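Local atomic coordinates of probable transcriptional regulator WhiB7 (Mycobacterium tuberculosis, PDB entry 7KUG), a protein that regulates transcription, carries a [4Fe-4S] cluster, probably responds to redox state and, when overproduced, raises expression of at least ten genes including its own. Residues Ala54-Gln58 with Arg59-Trp63. The protein carries 2 engineered substitutions. Residues are numbered along the deposited sequence; the frame is centred on the assembly and turned at random.
Sequences AAALQ and RAEPW
E61 OE2, on a side chain that packs against A56, accepts from two nitrogens of R59. The arginine meets it side-on: NE lies 2.7 Å from OE2 and NH2 3.1 Å from it, with OE2 almost exactly in the guanidinium plane. NE uses the anti lone pair of OE2, whereas NH2 approaches the same side but is tilted out of the carboxylate plane. A basic side chain of the partner protein adds a second salt bridge to OE2, and a polar one hydrogen-bonds OE1, so this buried carboxylate probably stays ionised. A bend at chi3 of R59 (-50°) folds the guanidinium back over the last helical turn. One of its faces then covers A55 O and A56 CA, both nearer the group's edge than its centre, while NH1 sits 3.4 Å from A55 CB. At this point helix 49-59 ends in a Schellman motif. E61 N reaches back to A56 O at 3.1 Å in a nearly straight bond (168°), and A60 N makes a weak bond to L57 O, also 3.1 Å. A60, the C-prime residue, has positive phi (58°) and turns the chain out of the helix. One step earlier, R59 N still bonds A55 O at 2.9 Å in the regular helical manner. The exit places E61 CG 3.8 Å from A56 CB; from there, a second bend at chi2 of E61 carries the carboxylate to R59. A56 and E61 both also touch W66 and F71 of the following antiparallel sheet, so the helix end and the loop leading to strand 65-66 lie against the same two aromatic side chains. The same helix carries C52, a cluster-binding cysteine, and the A56 side chain lies about 8 Å from the iron-sulfur cluster.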
# COMPACT_ATOMS: atom_id res chain seq x y z
N ALA A 54 4.87 -14.57 5.34
CA ALA A 54 6.29 -14.76 4.98
C ALA A 54 6.73 -13.57 4.12
O ALA A 54 7.83 -13.01 4.37
CB ALA A 54 6.48 -16.07 4.25
N ALA A 55 5.92 -13.19 3.14
CA ALA A 55 6.25 -12.15 2.14
C ALA A 55 6.30 -10.79 2.84
O ALA A 55 7.21 -10.00 2.55
CB ALA A 55 5.26 -12.16 1.00
N ALA A 56 5.38 -10.53 3.77
CA ALA A 56 5.35 -9.23 4.49
C ALA A 56 6.59 -9.11 5.38
O ALA A 56 7.14 -8.01 5.51
CB ALA A 56 4.06 -9.10 5.27
N LEU A 57 7.04 -10.22 5.97
CA LEU A 57 8.28 -10.24 6.78
C LEU A 57 9.48 -9.95 5.88
O LEU A 57 10.37 -9.21 6.31
CB LEU A 57 8.40 -11.59 7.49
CG LEU A 57 7.52 -11.77 8.72
CD1 LEU A 57 7.49 -13.23 9.16
CD2 LEU A 57 7.98 -10.87 9.84
N GLN A 58 9.52 -10.56 4.70
CA GLN A 58 10.64 -10.41 3.72
C GLN A 58 10.71 -8.94 3.31
O GLN A 58 11.82 -8.38 3.26
CB GLN A 58 10.44 -11.35 2.54
CG GLN A 58 11.72 -11.67 1.78
CD GLN A 58 11.89 -10.84 0.53
OE1 GLN A 58 10.93 -10.57 -0.19
NE2 GLN A 58 13.12 -10.45 0.25
N ARG A 59 9.56 -8.32 3.07
CA ARG A 59 9.50 -6.90 2.62
C ARG A 59 9.66 -5.95 3.81
O ARG A 59 9.83 -4.74 3.57
CB ARG A 59 8.19 -6.63 1.88
CG ARG A 59 8.07 -7.33 0.54
CD ARG A 59 6.89 -6.82 -0.26
NE ARG A 59 5.68 -6.80 0.54
CZ ARG A 59 4.83 -7.81 0.66
NH1 ARG A 59 5.05 -8.95 0.02
NH2 ARG A 59 3.76 -7.68 1.42
N ALA A 60 9.57 -6.46 5.04
CA ALA A 60 9.63 -5.64 6.28
C ALA A 60 8.53 -4.57 6.25
O ALA A 60 8.82 -3.39 6.40
CB ALA A 60 11.02 -5.04 6.43
N GLU A 61 7.27 -4.99 6.07
CA GLU A 61 6.12 -4.06 6.03
C GLU A 61 6.12 -3.23 7.30
O GLU A 61 6.29 -3.73 8.41
CB GLU A 61 4.80 -4.81 5.82
CG GLU A 61 4.67 -5.41 4.43
CD GLU A 61 4.61 -4.40 3.29
OE1 GLU A 61 4.44 -3.20 3.58
OE2 GLU A 61 4.71 -4.82 2.14
N PRO A 62 5.98 -1.90 7.17
CA PRO A 62 6.09 -1.01 8.32
C PRO A 62 4.89 -1.01 9.28
O PRO A 62 5.04 -0.60 10.40
CB PRO A 62 6.20 0.39 7.69
CG PRO A 62 5.61 0.23 6.31
CD PRO A 62 5.89 -1.18 5.89
N TRP A 63 3.73 -1.41 8.78
CA TRP A 63 2.46 -1.41 9.55
C TRP A 63 1.44 -2.27 8.84
O TRP A 63 1.74 -2.78 7.76
CB TRP A 63 1.95 0.02 9.83
CG TRP A 63 1.25 0.72 8.70
CD1 TRP A 63 1.51 0.63 7.36
CD2 TRP A 63 0.20 1.69 8.83
NE1 TRP A 63 0.67 1.45 6.66
CE2 TRP A 63 -0.14 2.12 7.53
CE3 TRP A 63 -0.50 2.23 9.92
CZ2 TRP A 63 -1.14 3.06 7.30
CZ3 TRP A 63 -1.50 3.15 9.69
CH2 TRP A 63 -1.81 3.56 8.39